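Putative type VI secretion protein (Escherichia coli, PDB 4HH5) probably binds and hydrolyses ATP as ClpV1, a ClpA/ClpB-family member of type VI secretion, of which this chain is the N-terminal domain. Local coordinates at residues A36-E41 with Q92-L97; Y62-D67 with L137-Q142; H112-H117 with L151-S156. One frame throughout, in Å; residues are numbered along the deposited sequence.

Contact 1: residues A36-E41 with Q92-L97; sequences AEITPE and QSLNAL
Pro40 sets its ring against the start of helix 92-107, where its ring carbons are spread over three residues. Its CD is nearest Ser93, 3.3 Å from OG. Its CG lies between Ser93 OG and Leu94 CD1, and its CB rests on Leu97, 3.8 Å from CD2. The three helix residues follow one another as i, i+1 and i+4, the spacing that gathers them on one face of a helix. Ser93 holds its OG between the backbone N and the carbonyl carbon (chi1 55°), which brings the hydroxyl up to the proline CD. Leu94 extends its CG on the far side from its own N (chi1 -156°) and divides its methyl groups. CD1 passes beside the proline ring, the two side chains running in opposite directions, while CD2 reaches Ile38. There CD2 sits 3.3 Å from Ile38 O and 3.7 Å from Ile38 CG2, the short branch of the isoleucine; the longer branch leads away from the helix.

A polar bridge closes the other end. One water donates to Glu37 OE2 at 2.8 Å and accepts from Gln92 N, the first amide of the helix. The carboxylate would thus probably be favoured by the positive end of the helix dipole.

The contact illustrates how a short strand can hand over to a helix. Strand 37-38 pairs in parallel with strand 89-90, Ile38 bonding by its backbone to Gln89 and to Ala91 just after it, and its side chain packs on Ala26, Ala27 and Cys30 of helix 17-32. Thr39 occupies the N-cap position of helix 40-50, whose Trp43 touches both Leu94 and Leu97.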
ATOM      1  N   ALA A  36     -15.515  -1.660  -9.980  1.00 33.62           N
ATOM      2  CA  ALA A  36     -15.299  -3.102  -9.900  1.00 32.74           C
ATOM      3  C   ALA A  36     -14.022  -3.517  -9.187  1.00 33.40           C
ATOM      4  O   ALA A  36     -14.026  -4.544  -8.510  1.00 32.97           O
ATOM      5  CB  ALA A  36     -15.344  -3.729 -11.289  1.00 33.56           C
ATOM      6  N   GLU A  37     -12.917  -2.774  -9.374  1.00 28.41           N
ATOM      7  CA  GLU A  37     -11.641  -3.214  -8.804  1.00 27.42           C
ATOM      8  C   GLU A  37     -10.924  -2.288  -7.829  1.00 28.57           C
ATOM      9  O   GLU A  37     -10.797  -1.095  -8.077  1.00 27.69           O
ATOM     10  CB  GLU A  37     -10.695  -3.719  -9.906  1.00 29.05           C
ATOM     11  CG  GLU A  37     -11.266  -4.912 -10.697  1.00 44.31           C
ATOM     12  CD  GLU A  37     -10.350  -5.529 -11.728  1.00 67.39           C
ATOM     13  OE1 GLU A  37     -10.482  -6.712 -12.058  1.00 64.94           O
ATOM     14  OE2 GLU A  37      -9.434  -4.750 -12.297  1.00 59.63           O
ATOM     15  N   ILE A  38     -10.411  -2.870  -6.733  1.00 24.38           N
ATOM     16  CA  ILE A  38      -9.636  -2.149  -5.721  1.00 23.80           C
ATOM     17  C   ILE A  38      -8.190  -2.199  -6.216  1.00 27.31           C
ATOM     18  O   ILE A  38      -7.602  -3.281  -6.306  1.00 27.03           O
ATOM     19  CB  ILE A  38      -9.804  -2.748  -4.290  1.00 26.61           C
ATOM     20  CG1 ILE A  38     -11.290  -2.874  -3.899  1.00 26.54           C
ATOM     21  CG2 ILE A  38      -9.031  -1.914  -3.257  1.00 26.77           C
ATOM     22  CD1 ILE A  38     -11.626  -4.016  -2.982  1.00 30.23           C
ATOM     23  N   THR A  39      -7.645  -1.033  -6.591  1.00 23.13           N
ATOM     24  CA  THR A  39      -6.296  -0.921  -7.141  1.00 22.47           C
ATOM     25  C   THR A  39      -5.267  -0.472  -6.080  1.00 25.49           C
ATOM     26  O   THR A  39      -5.679   0.072  -5.045  1.00 23.85           O
ATOM     27  CB  THR A  39      -6.299   0.089  -8.294  1.00 26.55           C
ATOM     28  OG1 THR A  39      -6.473   1.389  -7.739  1.00 28.03           O
ATOM     29  CG2 THR A  39      -7.352  -0.213  -9.371  1.00 22.92           C
ATOM     30  N   PRO A  40      -3.931  -0.605  -6.341  1.00 22.05           N
ATOM     31  CA  PRO A  40      -2.944  -0.092  -5.372  1.00 21.02           C
ATOM     32  C   PRO A  40      -3.080   1.412  -5.168  1.00 23.75           C
ATOM     33  O   PRO A  40      -2.781   1.881  -4.084  1.00 22.79           O
ATOM     34  CB  PRO A  40      -1.590  -0.448  -6.004  1.00 22.65           C
ATOM     35  CG  PRO A  40      -1.887  -1.527  -6.984  1.00 27.38           C
ATOM     36  CD  PRO A  40      -3.254  -1.215  -7.506  1.00 23.29           C
ATOM     37  N   GLU A  41      -3.575   2.160  -6.187  1.00 21.63           N
ATOM     38  CA  GLU A  41      -3.797   3.607  -6.071  1.00 21.08           C
ATOM     39  C   GLU A  41      -4.872   3.898  -5.022  1.00 22.82           C
ATOM     40  O   GLU A  41      -4.691   4.829  -4.233  1.00 21.31           O
ATOM     41  CB  GLU A  41      -4.161   4.251  -7.421  1.00 22.70           C
ATOM     42  CG  GLU A  41      -3.018   4.304  -8.423  1.00 26.27           C
ATOM     43  CD  GLU A  41      -2.805   3.070  -9.280  1.00 36.19           C
ATOM     44  OE1 GLU A  41      -3.424   2.013  -9.011  1.00 25.16           O
ATOM     45  OE2 GLU A  41      -2.014   3.170 -10.241  1.00 29.88           O
ATOM     46  N   GLN A  92      -5.888  -7.371 -10.102  1.00 26.82           N
ATOM     47  CA  GLN A  92      -4.750  -8.242 -10.415  1.00 26.63           C
ATOM     48  C   GLN A  92      -3.455  -7.621  -9.867  1.00 28.88           C
ATOM     49  O   GLN A  92      -2.680  -8.320  -9.213  1.00 28.98           O
ATOM     50  CB  GLN A  92      -4.685  -8.444 -11.946  1.00 28.59           C
ATOM     51  CG  GLN A  92      -3.356  -8.935 -12.518  1.00 50.46           C
ATOM     52  N   SER A  93      -3.255  -6.304 -10.098  1.00 24.01           N
ATOM     53  CA  SER A  93      -2.089  -5.550  -9.635  1.00 24.17           C
ATOM     54  C   SER A  93      -2.034  -5.487  -8.103  1.00 26.60           C
ATOM     55  O   SER A  93      -0.935  -5.462  -7.540  1.00 24.72           O
ATOM     56  CB  SER A  93      -2.107  -4.138 -10.214  1.00 28.91           C
ATOM     57  OG  SER A  93      -3.333  -3.502  -9.888  1.00 38.06           O
ATOM     58  N   LEU A  94      -3.215  -5.470  -7.432  1.00 23.44           N
ATOM     59  CA  LEU A  94      -3.271  -5.451  -5.973  1.00 23.55           C
ATOM     60  C   LEU A  94      -2.913  -6.797  -5.362  1.00 25.99           C
ATOM     61  O   LEU A  94      -2.201  -6.820  -4.359  1.00 23.17           O
ATOM     62  CB  LEU A  94      -4.599  -4.904  -5.418  1.00 24.26           C
ATOM     63  CG  LEU A  94      -4.517  -4.337  -3.988  1.00 29.81           C
ATOM     64  CD1 LEU A  94      -3.275  -3.507  -3.807  1.00 30.90           C
ATOM     65  CD2 LEU A  94      -5.688  -3.469  -3.683  1.00 32.33           C
ATOM     66  N   ASN A  95      -3.377  -7.916  -5.972  1.00 24.21           N
ATOM     67  CA  ASN A  95      -3.037  -9.278  -5.527  1.00 23.88           C
ATOM     68  C   ASN A  95      -1.529  -9.492  -5.688  1.00 26.28           C
ATOM     69  O   ASN A  95      -0.903 -10.065  -4.806  1.00 25.92           O
ATOM     70  CB  ASN A  95      -3.805 -10.340  -6.332  1.00 25.01           C
ATOM     71  CG  ASN A  95      -5.286 -10.400  -6.052  1.00 46.15           C
ATOM     72  OD1 ASN A  95      -5.731 -10.363  -4.904  1.00 37.57           O
ATOM     73  ND2 ASN A  95      -6.083 -10.553  -7.102  1.00 38.58           N
ATOM     74  N   ALA A  96      -0.950  -8.992  -6.801  1.00 22.87           N
ATOM     75  CA  ALA A  96       0.486  -9.054  -7.098  1.00 22.27           C
ATOM     76  C   ALA A  96       1.295  -8.218  -6.089  1.00 24.34           C
ATOM     77  O   ALA A  96       2.295  -8.711  -5.580  1.00 23.26           O
ATOM     78  CB  ALA A  96       0.750  -8.567  -8.512  1.00 22.80           C
ATOM     79  N   LEU A  97       0.846  -6.974  -5.779  1.00 20.93           N
ATOM     80  CA  LEU A  97       1.514  -6.094  -4.805  1.00 20.41           C
ATOM     81  C   LEU A  97       1.505  -6.725  -3.407  1.00 22.94           C
ATOM     82  O   LEU A  97       2.532  -6.733  -2.740  1.00 21.24           O
ATOM     83  CB  LEU A  97       0.879  -4.684  -4.777  1.00 20.55           C
ATOM     84  CG  LEU A  97       1.386  -3.709  -3.683  1.00 25.86           C
ATOM     85  CD1 LEU A  97       2.793  -3.197  -3.996  1.00 25.87           C
ATOM     86  CD2 LEU A  97       0.435  -2.535  -3.515  1.00 27.38           C
TER
HETATM   87  O   HOH W   1      -7.159  -6.227 -12.791  1.00 44.65           O

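Contact 2: residues Y62-D67 with L137-Q142; sequences YDWDMD and LLTLSQ
Leu140 puts CD2 almost squarely over the Tyr62 ring, 4.0 Å from its centroid and 13° off the ring normal, a clear CH-pi contact over the face. With CG anti to its own carbonyl carbon (chi1 -59°), the leucine sends both methyls toward the aromatics. CD1 lies between the two, 4.1 Å from Trp64 CZ2 and equally close to Tyr62 CD2. The far end of the indole is packed against Leu137: CH2 lies 3.9 Å from Leu137 CA, and CZ3 lies 4.0 Å from Leu137 CD1. Backbone takes part in this as well, because Leu137 N stands above one face of the indole, toward its rim. The tryptophan and Leu137 side chains cross at about a right angle.

The pyrrole edge is the looser side, and water does the joining there. Trp64 NE1 and Thr139 OG1 are 4.0 Å apart, and a water in the indole plane spans them. It accepts from NE1 at 2.9 Å and donates to Thr139 OG1 at 2.7 Å. The threonine hydroxyl thus has two partners, the water and Pro136 O.

What is joined is the turn between helices 54-61 and 66-78 and the loop leading into helix 142-147. Leu137 carries the packing inward to Leu119 and Leu122 of helix 115-124, Leu44 of helix 40-50 and Ile69 of helix 66-78. Trp64 also rests on Ile69, while Tyr62 meets Leu148, just before helix 149-155.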
ATOM      1  N   TYR A  62      12.393  12.675   3.684  1.00 19.27           N
ATOM      2  CA  TYR A  62      12.953  12.965   2.361  1.00 18.95           C
ATOM      3  C   TYR A  62      12.322  14.143   1.636  1.00 22.46           C
ATOM      4  O   TYR A  62      12.579  14.351   0.455  1.00 22.33           O
ATOM      5  CB  TYR A  62      13.035  11.689   1.517  1.00 20.42           C
ATOM      6  CG  TYR A  62      13.996  10.708   2.144  1.00 23.28           C
ATOM      7  CD1 TYR A  62      15.373  10.889   2.043  1.00 26.33           C
ATOM      8  CD2 TYR A  62      13.533   9.667   2.944  1.00 24.02           C
ATOM      9  CE1 TYR A  62      16.264  10.033   2.682  1.00 28.35           C
ATOM     10  CE2 TYR A  62      14.417   8.803   3.590  1.00 24.64           C
ATOM     11  CZ  TYR A  62      15.782   8.996   3.464  1.00 34.52           C
ATOM     12  OH  TYR A  62      16.655   8.148   4.097  1.00 37.80           O
ATOM     13  N   ASP A  63      11.535  14.936   2.370  1.00 18.73           N
ATOM     14  CA  ASP A  63      10.883  16.156   1.910  1.00 18.51           C
ATOM     15  C   ASP A  63      10.108  16.009   0.602  1.00 21.56           C
ATOM     16  O   ASP A  63      10.267  16.805  -0.325  1.00 21.97           O
ATOM     17  CB  ASP A  63      11.873  17.336   1.884  1.00 20.50           C
ATOM     18  CG  ASP A  63      11.188  18.683   1.972  1.00 27.51           C
ATOM     19  OD1 ASP A  63      10.244  18.819   2.792  1.00 28.54           O
ATOM     20  OD2 ASP A  63      11.579  19.596   1.216  1.00 26.59           O
ATOM     21  N   TRP A  64       9.277  14.971   0.527  1.00 17.48           N
ATOM     22  CA  TRP A  64       8.426  14.755  -0.633  1.00 17.76           C
ATOM     23  C   TRP A  64       7.336  15.810  -0.615  1.00 20.96           C
ATOM     24  O   TRP A  64       6.895  16.228   0.463  1.00 20.00           O
ATOM     25  CB  TRP A  64       7.756  13.377  -0.572  1.00 16.86           C
ATOM     26  CG  TRP A  64       8.674  12.192  -0.640  1.00 17.73           C
ATOM     27  CD1 TRP A  64      10.022  12.192  -0.865  1.00 20.59           C
ATOM     28  CD2 TRP A  64       8.291  10.825  -0.508  1.00 17.86           C
ATOM     29  NE1 TRP A  64      10.502  10.907  -0.865  1.00 19.75           N
ATOM     30  CE2 TRP A  64       9.461  10.045  -0.634  1.00 21.27           C
ATOM     31  CE3 TRP A  64       7.069  10.176  -0.240  1.00 19.60           C
ATOM     32  CZ2 TRP A  64       9.447   8.651  -0.518  1.00 21.11           C
ATOM     33  CZ3 TRP A  64       7.062   8.797  -0.103  1.00 20.79           C
ATOM     34  CH2 TRP A  64       8.234   8.048  -0.273  1.00 21.52           C
ATOM     35  N   ASP A  65       6.906  16.252  -1.802  1.00 17.74           N
ATOM     36  CA  ASP A  65       5.786  17.178  -1.876  1.00 17.12           C
ATOM     37  C   ASP A  65       4.552  16.263  -1.768  1.00 20.74           C
ATOM     38  O   ASP A  65       4.116  15.688  -2.762  1.00 20.51           O
ATOM     39  CB  ASP A  65       5.812  17.985  -3.193  1.00 17.79           C
ATOM     40  CG  ASP A  65       4.637  18.940  -3.384  1.00 24.52           C
ATOM     41  OD1 ASP A  65       3.706  18.924  -2.545  1.00 22.62           O
ATOM     42  OD2 ASP A  65       4.621  19.650  -4.392  1.00 29.00           O
ATOM     43  N   MET A  66       4.052  16.070  -0.535  1.00 18.39           N
ATOM     44  CA  MET A  66       2.908  15.194  -0.239  1.00 18.79           C
ATOM     45  C   MET A  66       1.621  15.674  -0.883  1.00 23.29           C
ATOM     46  O   MET A  66       0.783  14.844  -1.247  1.00 23.04           O
ATOM     47  CB  MET A  66       2.704  15.008   1.279  1.00 21.04           C
ATOM     48  CG  MET A  66       3.921  14.466   2.009  1.00 24.95           C
ATOM     49  SD  MET A  66       4.492  12.857   1.400  1.00 29.17           S
ATOM     50  CE  MET A  66       3.363  11.778   2.254  1.00 26.20           C
ATOM     51  N   ASP A  67       1.455  17.005  -1.009  1.00 20.46           N
ATOM     52  CA  ASP A  67       0.276  17.618  -1.631  1.00 21.03           C
ATOM     53  C   ASP A  67       0.158  17.197  -3.085  1.00 24.18           C
ATOM     54  O   ASP A  67      -0.933  16.842  -3.507  1.00 24.39           O
ATOM     55  CB  ASP A  67       0.303  19.157  -1.516  1.00 23.21           C
ATOM     56  CG  ASP A  67      -0.127  19.708  -0.166  1.00 39.63           C
ATOM     57  OD1 ASP A  67      -0.077  18.953   0.832  1.00 40.20           O
ATOM     58  OD2 ASP A  67      -0.503  20.903  -0.104  1.00 48.59           O
ATOM     59  N   LEU A 137       7.776   7.860  -4.485  1.00 18.77           N
ATOM     60  CA  LEU A 137       7.704   6.531  -3.872  1.00 19.22           C
ATOM     61  C   LEU A 137       8.720   5.564  -4.519  1.00 24.43           C
ATOM     62  O   LEU A 137       9.097   4.578  -3.901  1.00 26.00           O
ATOM     63  CB  LEU A 137       6.264   5.989  -4.011  1.00 19.44           C
ATOM     64  CG  LEU A 137       5.210   6.518  -3.005  1.00 23.70           C
ATOM     65  CD1 LEU A 137       4.775   7.945  -3.317  1.00 23.53           C
ATOM     66  CD2 LEU A 137       3.982   5.639  -2.997  1.00 25.53           C
ATOM     67  N   LEU A 138       9.174   5.864  -5.746  1.00 21.41           N
ATOM     68  CA  LEU A 138      10.143   5.051  -6.494  1.00 21.92           C
ATOM     69  C   LEU A 138      11.604   5.497  -6.301  1.00 25.30           C
ATOM     70  O   LEU A 138      12.507   4.898  -6.896  1.00 25.42           O
ATOM     71  CB  LEU A 138       9.776   5.035  -7.997  1.00 22.24           C
ATOM     72  CG  LEU A 138       8.326   4.664  -8.364  1.00 27.48           C
ATOM     73  CD1 LEU A 138       8.106   4.750  -9.865  1.00 28.12           C
ATOM     74  CD2 LEU A 138       7.948   3.270  -7.848  1.00 29.56           C
ATOM     75  N   THR A 139      11.840   6.536  -5.475  1.00 22.15           N
ATOM     76  CA  THR A 139      13.181   7.103  -5.255  1.00 22.37           C
ATOM     77  C   THR A 139      14.083   6.322  -4.310  1.00 27.70           C
ATOM     78  O   THR A 139      15.301   6.383  -4.464  1.00 27.62           O
ATOM     79  CB  THR A 139      13.148   8.611  -4.934  1.00 26.36           C
ATOM     80  OG1 THR A 139      12.466   8.820  -3.699  1.00 26.68           O
ATOM     81  CG2 THR A 139      12.535   9.448  -6.056  1.00 22.98           C
ATOM     82  N   LEU A 140      13.508   5.620  -3.320  1.00 23.80           N
ATOM     83  CA  LEU A 140      14.292   4.836  -2.364  1.00 23.15           C
ATOM     84  C   LEU A 140      14.366   3.391  -2.831  1.00 25.97           C
ATOM     85  O   LEU A 140      13.384   2.863  -3.337  1.00 26.61           O
ATOM     86  CB  LEU A 140      13.678   4.904  -0.944  1.00 23.20           C
ATOM     87  CG  LEU A 140      13.538   6.295  -0.304  1.00 27.39           C
ATOM     88  CD1 LEU A 140      12.493   6.285   0.793  1.00 26.94           C
ATOM     89  CD2 LEU A 140      14.876   6.807   0.227  1.00 29.92           C
ATOM     90  N   SER A 141      15.537   2.764  -2.705  1.00 20.35           N
ATOM     91  CA  SER A 141      15.720   1.364  -3.066  1.00 18.72           C
ATOM     92  C   SER A 141      15.280   0.482  -1.887  1.00 20.80           C
ATOM     93  O   SER A 141      15.146   0.988  -0.768  1.00 19.65           O
ATOM     94  CB  SER A 141      17.181   1.096  -3.382  1.00 19.00           C
ATOM     95  OG  SER A 141      17.950   1.218  -2.198  1.00 23.75           O
ATOM     96  N   GLN A 142      15.125  -0.835  -2.113  1.00 17.82           N
ATOM     97  CA  GLN A 142      14.768  -1.773  -1.041  1.00 18.06           C
ATOM     98  C   GLN A 142      15.857  -1.813   0.029  1.00 20.59           C
ATOM     99  O   GLN A 142      15.533  -1.876   1.221  1.00 19.29           O
ATOM    100  CB  GLN A 142      14.473  -3.181  -1.599  1.00 19.98           C
ATOM    101  CG  GLN A 142      14.067  -4.237  -0.546  1.00 31.09           C
ATOM    102  CD  GLN A 142      13.002  -3.762   0.421  1.00 49.11           C
ATOM    103  OE1 GLN A 142      11.861  -3.519   0.054  1.00 46.11           O
ATOM    104  NE2 GLN A 142      13.348  -3.629   1.687  1.00 38.77           N
TER
HETATM  105  O   HOH W   2      13.239  10.006  -1.373  1.00 24.47           O

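Contact 3: residues H112-H117 with L151-S156; sequences HIRSVH and LLDAQS
Arg114 lies along the end of helix 149-155 and overlaps Leu152, its NH2 coming 3.8 Å from Leu152 CB. The guanidinium reaches on to Asp153, where NH1 donates to OD1 at 2.8 Å in a salt bridge with an N-H...O angle of 156°. OD1 is approached nearly along its C-O bond, and the carboxylate lies at the edge of the guanidinium, the two planes only 24° apart. A bend in the arginine chain at chi3 (-73°) turns the flat group toward this partner. Ser156 CB, beyond the last turn of the helix, also lies at the edge, 4.1 Å from NH2.

Beside the charged pair runs an apolar seam. Val116 CG2 meets Leu152 CD1 at 3.6 Å, with CB of the valine scarcely farther from the same methyl, and the two side chains meet at a slant.

In this largely helical Clp R domain, the contact brings the start of helix 115-124 up to the finish of helix 149-155. Arg114 occupies the N-cap position of the first of these, and its backbone N donates to His117 ND1 at 3.1 Å. That bond, from the N-cap amide to the side chain three residues on, is one half of a capping box; the reciprocal side-chain bond is not made, the arginine pointing to the acids instead.

Asp54, at the start of helix 54-61, is a second acid at the arginine. Its OD2 takes Arg114 NE in a salt bridge and Val116 N in a hydrogen bond. The salt bridges at NE and NH1 probably fix the rotation of the guanidinium. The other oxygen of Asp54, OD1, is hydrogen-bonded to Ser156 OG, and the side chain of Asp153 touches Pro160.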
ATOM      1  N   HIS A 112       4.411  -9.944   9.740  1.00 25.41           N
ATOM      2  CA  HIS A 112       3.361  -9.022   9.318  1.00 25.25           C
ATOM      3  C   HIS A 112       3.793  -8.067   8.219  1.00 27.12           C
ATOM      4  O   HIS A 112       4.965  -7.701   8.139  1.00 26.41           O
ATOM      5  CB  HIS A 112       2.809  -8.240  10.519  1.00 26.83           C
ATOM      6  CG  HIS A 112       2.083  -9.116  11.492  1.00 30.99           C
ATOM      7  ND1 HIS A 112       2.658  -9.490  12.687  1.00 33.42           N
ATOM      8  CD2 HIS A 112       0.874  -9.714  11.379  1.00 33.36           C
ATOM      9  CE1 HIS A 112       1.780 -10.290  13.271  1.00 33.22           C
ATOM     10  NE2 HIS A 112       0.687 -10.443  12.526  1.00 33.51           N
ATOM     11  N   ILE A 113       2.833  -7.657   7.382  1.00 21.79           N
ATOM     12  CA  ILE A 113       3.079  -6.733   6.283  1.00 20.53           C
ATOM     13  C   ILE A 113       2.771  -5.310   6.727  1.00 23.52           C
ATOM     14  O   ILE A 113       1.661  -5.036   7.193  1.00 23.15           O
ATOM     15  CB  ILE A 113       2.274  -7.111   5.007  1.00 23.22           C
ATOM     16  CG1 ILE A 113       2.436  -8.607   4.641  1.00 23.59           C
ATOM     17  CG2 ILE A 113       2.643  -6.202   3.822  1.00 22.85           C
ATOM     18  CD1 ILE A 113       1.400  -9.103   3.597  1.00 25.51           C
ATOM     19  N   ARG A 114       3.739  -4.398   6.537  1.00 18.65           N
ATOM     20  CA  ARG A 114       3.558  -2.979   6.840  1.00 18.00           C
ATOM     21  C   ARG A 114       3.688  -2.175   5.555  1.00 19.81           C
ATOM     22  O   ARG A 114       4.099  -2.745   4.537  1.00 17.41           O
ATOM     23  CB  ARG A 114       4.474  -2.496   7.976  1.00 19.04           C
ATOM     24  CG  ARG A 114       5.949  -2.698   7.776  1.00 30.71           C
ATOM     25  CD  ARG A 114       6.681  -2.550   9.090  1.00 28.89           C
ATOM     26  NE  ARG A 114       6.756  -1.152   9.526  1.00 27.39           N
ATOM     27  CZ  ARG A 114       7.398  -0.751  10.616  1.00 39.48           C
ATOM     28  NH1 ARG A 114       8.018  -1.633  11.391  1.00 24.48           N
ATOM     29  NH2 ARG A 114       7.431   0.539  10.936  1.00 20.75           N
ATOM     30  N   SER A 115       3.328  -0.870   5.568  1.00 15.91           N
ATOM     31  CA  SER A 115       3.390  -0.079   4.329  1.00 15.42           C
ATOM     32  C   SER A 115       4.765   0.023   3.689  1.00 18.69           C
ATOM     33  O   SER A 115       4.847   0.082   2.466  1.00 18.95           O
ATOM     34  CB  SER A 115       2.713   1.282   4.470  1.00 18.07           C
ATOM     35  OG  SER A 115       3.402   2.114   5.384  1.00 22.53           O
ATOM     36  N   VAL A 116       5.847  -0.043   4.488  1.00 14.97           N
ATOM     37  CA  VAL A 116       7.211  -0.021   3.935  1.00 14.17           C
ATOM     38  C   VAL A 116       7.466  -1.245   3.039  1.00 16.15           C
ATOM     39  O   VAL A 116       8.236  -1.135   2.094  1.00 15.03           O
ATOM     40  CB  VAL A 116       8.322   0.192   5.005  1.00 17.38           C
ATOM     41  CG1 VAL A 116       8.539  -1.061   5.855  1.00 16.96           C
ATOM     42  CG2 VAL A 116       9.631   0.642   4.357  1.00 17.18           C
ATOM     43  N   HIS A 117       6.806  -2.396   3.326  1.00 13.27           N
ATOM     44  CA  HIS A 117       6.938  -3.619   2.514  1.00 13.10           C
ATOM     45  C   HIS A 117       6.190  -3.458   1.205  1.00 17.71           C
ATOM     46  O   HIS A 117       6.657  -3.946   0.179  1.00 17.56           O
ATOM     47  CB  HIS A 117       6.462  -4.873   3.271  1.00 13.14           C
ATOM     48  CG  HIS A 117       7.193  -5.099   4.560  1.00 16.44           C
ATOM     49  ND1 HIS A 117       6.521  -5.446   5.715  1.00 18.21           N
ATOM     50  CD2 HIS A 117       8.519  -5.023   4.829  1.00 17.80           C
ATOM     51  CE1 HIS A 117       7.452  -5.572   6.649  1.00 17.68           C
ATOM     52  NE2 HIS A 117       8.668  -5.307   6.163  1.00 17.58           N
ATOM     53  N   LEU A 151      14.483   4.156  12.132  1.00 19.23           N
ATOM     54  CA  LEU A 151      13.771   5.433  12.065  1.00 19.86           C
ATOM     55  C   LEU A 151      12.260   5.196  11.993  1.00 21.51           C
ATOM     56  O   LEU A 151      11.498   5.848  12.717  1.00 19.79           O
ATOM     57  CB  LEU A 151      14.242   6.268  10.866  1.00 20.84           C
ATOM     58  CG  LEU A 151      13.548   7.616  10.745  1.00 27.43           C
ATOM     59  CD1 LEU A 151      14.423   8.735  11.263  1.00 28.40           C
ATOM     60  CD2 LEU A 151      13.012   7.830   9.353  1.00 31.11           C
ATOM     61  N   LEU A 152      11.835   4.249  11.141  1.00 17.69           N
ATOM     62  CA  LEU A 152      10.423   3.890  10.980  1.00 18.43           C
ATOM     63  C   LEU A 152       9.867   3.373  12.301  1.00 23.50           C
ATOM     64  O   LEU A 152       8.768   3.753  12.692  1.00 21.63           O
ATOM     65  CB  LEU A 152      10.243   2.825   9.878  1.00 18.58           C
ATOM     66  CG  LEU A 152      10.536   3.271   8.453  1.00 23.33           C
ATOM     67  CD1 LEU A 152      10.408   2.117   7.521  1.00 23.30           C
ATOM     68  CD2 LEU A 152       9.600   4.414   8.006  1.00 25.10           C
ATOM     69  N   ASP A 153      10.671   2.570  13.031  1.00 21.86           N
ATOM     70  CA  ASP A 153      10.261   2.043  14.329  1.00 22.78           C
ATOM     71  C   ASP A 153      10.182   3.135  15.416  1.00 27.61           C
ATOM     72  O   ASP A 153       9.467   2.966  16.401  1.00 28.71           O
ATOM     73  CB  ASP A 153      11.141   0.848  14.734  1.00 25.24           C
ATOM     74  CG  ASP A 153      10.869  -0.425  13.936  1.00 38.78           C
ATOM     75  OD1 ASP A 153       9.861  -0.461  13.186  1.00 39.02           O
ATOM     76  OD2 ASP A 153      11.641  -1.394  14.086  1.00 48.16           O
ATOM     77  N   ALA A 154      10.872   4.270  15.219  1.00 22.67           N
ATOM     78  CA  ALA A 154      10.819   5.363  16.186  1.00 22.93           C
ATOM     79  C   ALA A 154       9.700   6.376  15.877  1.00 26.12           C
ATOM     80  O   ALA A 154       9.224   7.043  16.792  1.00 25.38           O
ATOM     81  CB  ALA A 154      12.158   6.080  16.238  1.00 23.50           C
ATOM     82  N   GLN A 155       9.286   6.496  14.597  1.00 20.76           N
ATOM     83  CA  GLN A 155       8.327   7.530  14.186  1.00 19.46           C
ATOM     84  C   GLN A 155       6.968   7.092  13.628  1.00 21.35           C
ATOM     85  O   GLN A 155       6.039   7.895  13.615  1.00 20.90           O
ATOM     86  CB  GLN A 155       9.012   8.471  13.175  1.00 20.49           C
ATOM     87  CG  GLN A 155      10.317   9.106  13.668  1.00 27.80           C
ATOM     88  CD  GLN A 155      10.874  10.130  12.708  1.00 40.65           C
ATOM     89  OE1 GLN A 155      10.240  10.513  11.725  1.00 33.47           O
ATOM     90  NE2 GLN A 155      12.063  10.630  12.996  1.00 35.86           N
ATOM     91  N   SER A 156       6.865   5.879  13.097  1.00 16.96           N
ATOM     92  CA  SER A 156       5.636   5.408  12.458  1.00 17.05           C
ATOM     93  C   SER A 156       4.661   4.794  13.454  1.00 22.23           C
ATOM     94  O   SER A 156       5.094   4.161  14.409  1.00 20.64           O
ATOM     95  CB  SER A 156       5.983   4.389  11.373  1.00 18.03           C
ATOM     96  OG  SER A 156       4.842   3.840  10.739  1.00 18.87           O
TER

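From the N terminus, helices 2-14 and 17-32 pass before the first segment begins. Contact 1 closes a long loop, returning the chain at helix 92-107 to the start of helix 40-50. Inside that span opens contact 2, which waits until residues 137-142 to close, so the two cross; it ties the turn between helices 54-61 and 66-78 to the loop before helix 142-147. Contact 3 starts at 112-117, within the span of contact 2, and ends at 151-156 beyond it, another crossing, which joins the start of helix 115-124 to the end of helix 149-155. Contacts 1 and 3 are in series, on opposite sides of the chain's centre, about 21 Å between centres.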